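Local atomic coordinates of Lin1840 protein (Listeria innocua serovar 6a, PDB entry 4ZOC), a protein that probably hydrolyses terminal, non-reducing beta-D-glucosyl residues with release of beta-D-glucose, and takes part in beta-1,2-glucan metabolism. Residues E511-A516 against E593-F598. The protein carries 2 engineered substitutions. Numbering follows the deposited sequence.
Sequences EVKELA and EPFYPF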
ATOM      1  N   GLU A 511      17.607  -3.712   0.491  1.00  5.73           N
ATOM      2  CA  GLU A 511      18.133  -3.506  -0.875  1.00  6.64           C
ATOM      3  C   GLU A 511      19.587  -4.046  -0.973  1.00  6.58           C
ATOM      4  O   GLU A 511      20.541  -3.476  -0.413  1.00 10.01           O
ATOM      5  CB  GLU A 511      18.137  -2.031  -1.245  1.00  6.81           C
ATOM      6  CG  GLU A 511      16.801  -1.319  -1.214  1.00  6.83           C
ATOM      7  CD  GLU A 511      16.855   0.134  -1.704  1.00  7.54           C
ATOM      8  OE1 GLU A 511      17.907   0.580  -2.288  1.00  7.77           O
ATOM      9  OE2 GLU A 511      15.840   0.835  -1.503  1.00  8.58           O
ATOM     10  N   VAL A 512      19.739  -5.194  -1.599  1.00  7.84           N
ATOM     11  CA  VAL A 512      21.011  -5.839  -1.610  1.00  6.39           C
ATOM     12  C   VAL A 512      21.679  -5.875  -2.990  1.00  7.76           C
ATOM     13  O   VAL A 512      22.790  -6.498  -3.149  1.00  8.24           O
ATOM     14  CB  VAL A 512      20.981  -7.226  -0.947  1.00  6.53           C
ATOM     15  CG1 VAL A 512      20.545  -7.136   0.506  1.00  6.95           C
ATOM     16  CG2 VAL A 512      20.192  -8.225  -1.792  1.00  6.44           C
ATOM     17  N   LYS A 513      21.043  -5.286  -4.013  1.00  7.94           N
ATOM     18  CA  LYS A 513      21.594  -5.335  -5.341  1.00  8.92           C
ATOM     19  C   LYS A 513      23.099  -4.847  -5.353  1.00  9.77           C
ATOM     20  O   LYS A 513      23.992  -5.529  -5.943  1.00 10.27           O
ATOM     21  CB  LYS A 513      20.741  -4.535  -6.326  1.00  9.05           C
ATOM     22  CG  LYS A 513      21.382  -4.285  -7.697  1.00 10.50           C
ATOM     23  CD  LYS A 513      20.412  -3.575  -8.669  1.00 15.63           C
ATOM     24  CE  LYS A 513      21.105  -3.592 -10.063  1.00 17.64           C
ATOM     25  NZ  LYS A 513      20.154  -3.210 -11.077  1.00 24.49           N
ATOM     26  N   GLU A 514      23.369  -3.753  -4.654  1.00  9.29           N
ATOM     27  CA  GLU A 514      24.752  -3.178  -4.635  1.00 11.30           C
ATOM     28  C   GLU A 514      25.698  -4.079  -3.890  1.00 13.11           C
ATOM     29  O   GLU A 514      26.891  -4.083  -4.188  1.00 17.89           O
ATOM     30  CB  GLU A 514      24.765  -1.810  -4.002  1.00 11.08           C
ATOM     31  CG  GLU A 514      24.004  -0.814  -4.855  1.00 13.24           C
ATOM     32  CD  GLU A 514      23.590   0.406  -4.068  1.00 17.62           C
ATOM     33  OE1 GLU A 514      24.411   0.951  -3.313  1.00 18.17           O
ATOM     34  OE2 GLU A 514      22.430   0.836  -4.216  1.00 21.92           O
ATOM     35  N   LEU A 515      25.199  -4.941  -2.981  1.00  9.15           N
ATOM     36  CA  LEU A 515      26.076  -5.870  -2.294  1.00  8.58           C
ATOM     37  C   LEU A 515      26.384  -7.062  -3.159  1.00  9.12           C
ATOM     38  O   LEU A 515      27.516  -7.463  -3.254  1.00 13.08           O
ATOM     39  CB  LEU A 515      25.437  -6.289  -0.963  1.00  8.17           C
ATOM     40  CG  LEU A 515      25.102  -5.125  -0.034  1.00  9.92           C
ATOM     41  CD1 LEU A 515      24.424  -5.613   1.225  1.00 10.62           C
ATOM     42  CD2 LEU A 515      26.251  -4.222   0.340  1.00 10.25           C
ATOM     43  N   ALA A 516      25.352  -7.618  -3.798  1.00  9.41           N
ATOM     44  CA  ALA A 516      25.532  -8.767  -4.672  1.00 11.07           C
ATOM     45  C   ALA A 516      26.498  -8.422  -5.789  1.00 12.52           C
ATOM     46  O   ALA A 516      27.330  -9.251  -6.190  1.00 18.65           O
ATOM     47  CB  ALA A 516      24.219  -9.189  -5.276  1.00 10.50           C
ATOM     48  N   GLU A 593      10.138  -7.914 -11.428  1.00  8.47           N
ATOM     49  CA  GLU A 593      10.546  -8.976 -10.520  1.00  9.63           C
ATOM     50  C   GLU A 593      11.274  -8.406  -9.348  1.00  8.02           C
ATOM     51  O   GLU A 593      12.001  -7.443  -9.491  1.00  6.02           O
ATOM     52  CB  GLU A 593      11.517  -9.920 -11.221  1.00 12.33           C
ATOM     53  CG  GLU A 593      10.843 -10.698 -12.329  1.00 13.46           C
ATOM     54  CD  GLU A 593      10.737  -9.948 -13.672  1.00 14.56           C
ATOM     55  OE1 GLU A 593      11.239  -8.813 -13.845  1.00 12.03           O
ATOM     56  OE2 GLU A 593      10.059 -10.511 -14.539  1.00 17.82           O
ATOM     57  N   PRO A 594      11.108  -9.013  -8.141  1.00  8.32           N
ATOM     58  CA  PRO A 594      11.961  -8.646  -7.024  1.00  6.86           C
ATOM     59  C   PRO A 594      13.415  -9.040  -7.344  1.00  7.93           C
ATOM     60  O   PRO A 594      13.653  -9.830  -8.276  1.00  7.51           O
ATOM     61  CB  PRO A 594      11.387  -9.484  -5.848  1.00  6.24           C
ATOM     62  CG  PRO A 594      10.844 -10.687  -6.548  1.00  7.47           C
ATOM     63  CD  PRO A 594      10.292 -10.183  -7.873  1.00  7.91           C
ATOM     64  N   PHE A 595      14.366  -8.459  -6.632  1.00  9.81           N
ATOM     65  CA  PHE A 595      15.756  -8.807  -6.847  1.00  8.53           C
ATOM     66  C   PHE A 595      15.982 -10.290  -6.593  1.00  7.44           C
ATOM     67  O   PHE A 595      16.691 -10.993  -7.326  1.00  6.61           O
ATOM     68  CB  PHE A 595      16.687  -7.923  -6.019  1.00  9.10           C
ATOM     69  CG  PHE A 595      18.124  -8.059  -6.443  1.00  9.70           C
ATOM     70  CD1 PHE A 595      18.536  -7.424  -7.594  1.00  9.62           C
ATOM     71  CD2 PHE A 595      19.044  -8.788  -5.693  1.00  8.01           C
ATOM     72  CE1 PHE A 595      19.808  -7.562  -8.036  1.00 11.36           C
ATOM     73  CE2 PHE A 595      20.338  -8.925  -6.106  1.00 11.39           C
ATOM     74  CZ  PHE A 595      20.716  -8.290  -7.301  1.00 12.43           C
ATOM     75  N   TYR A 596      15.402 -10.797  -5.525  1.00  7.82           N
ATOM     76  CA  TYR A 596      15.334 -12.253  -5.292  1.00  7.91           C
ATOM     77  C   TYR A 596      13.911 -12.658  -4.844  1.00  7.14           C
ATOM     78  O   TYR A 596      13.254 -11.925  -4.089  1.00  7.23           O
ATOM     79  CB  TYR A 596      16.255 -12.684  -4.131  1.00  9.11           C
ATOM     80  CG  TYR A 596      17.754 -12.369  -4.306  1.00  8.31           C
ATOM     81  CD1 TYR A 596      18.472 -12.982  -5.314  1.00  8.32           C
ATOM     82  CD2 TYR A 596      18.460 -11.585  -3.374  1.00  7.94           C
ATOM     83  CE1 TYR A 596      19.827 -12.773  -5.447  1.00  9.44           C
ATOM     84  CE2 TYR A 596      19.825 -11.395  -3.478  1.00  8.32           C
ATOM     85  CZ  TYR A 596      20.504 -11.979  -4.537  1.00  8.95           C
ATOM     86  OH  TYR A 596      21.891 -11.806  -4.671  1.00 10.98           O
ATOM     87  N   PRO A 597      13.413 -13.760  -5.370  1.00  7.66           N
ATOM     88  CA  PRO A 597      12.041 -14.165  -5.137  1.00  7.88           C
ATOM     89  C   PRO A 597      11.845 -15.186  -4.032  1.00  7.09           C
ATOM     90  O   PRO A 597      12.765 -15.793  -3.583  1.00  7.53           O
ATOM     91  CB  PRO A 597      11.647 -14.769  -6.485  1.00  8.64           C
ATOM     92  CG  PRO A 597      12.937 -15.457  -6.905  1.00  7.97           C
ATOM     93  CD  PRO A 597      14.023 -14.537  -6.487  1.00  7.92           C
ATOM     94  N   PHE A 598      10.571 -15.362  -3.673  1.00  6.49           N
ATOM     95  CA  PHE A 598      10.118 -16.314  -2.742  1.00  7.16           C
ATOM     96  C   PHE A 598      10.667 -17.715  -3.212  1.00  8.06           C
ATOM     97  O   PHE A 598      10.527 -18.105  -4.374  1.00  9.53           O
ATOM     98  CB  PHE A 598       8.625 -16.370  -2.722  1.00  7.52           C
ATOM     99  CG  PHE A 598       8.071 -17.339  -1.675  1.00  9.36           C
ATOM    100  CD1 PHE A 598       7.888 -16.934  -0.352  1.00  7.34           C
ATOM    101  CD2 PHE A 598       7.772 -18.645  -2.015  1.00  8.80           C
ATOM    102  CE1 PHE A 598       7.387 -17.810   0.595  1.00  8.58           C
ATOM    103  CE2 PHE A 598       7.262 -19.561  -1.066  1.00  9.23           C
ATOM    104  CZ  PHE A 598       7.069 -19.129   0.232  1.00  7.84           C
TER
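The carbonyl oxygen of Val-512 starts the short helix that meets Phe-595 and Tyr-596: Ala-516 N donates to Val-512 O at 2.9 Å, and Leu-515 N adds a weak bond to the same oxygen. This turn presents Val-512, Lys-513 and Ala-516 to two aromatic rings. Lys-513 lies over one face of Phe-595, its CA making a CH-pi contact 3.9 Å from the ring centroid, 20° off the normal. Lys-513 CB packs 3.6 Å from Phe-595 CE1; the extended methylenes then lead the amine away, so a lysine can give aliphatic cover here while its charge stays off the ring. Phe-595 reaches the helix because its CG stands opposite the backbone N (chi1 -168°). Ala-516, small enough for the rings to come close, brings its CB to the edge of Phe-595 and to 3.6 Å from Tyr-596 OH. That hydroxyl, on a buried residue, hydrogen-bonds Glu-379, tying the loop to strand 376-380. Branched Val-512 serves both rings, with CG2 3.6 Å from Tyr-596 CE2. The backbone of Phe-595 and Tyr-596 forms a classic beta bulge opposite the single Phe-554, which is backbone hydrogen-bonded to Tyr-596; the bulge packs against a helix within the glycosyl hydrolase family 3 C-terminal domain.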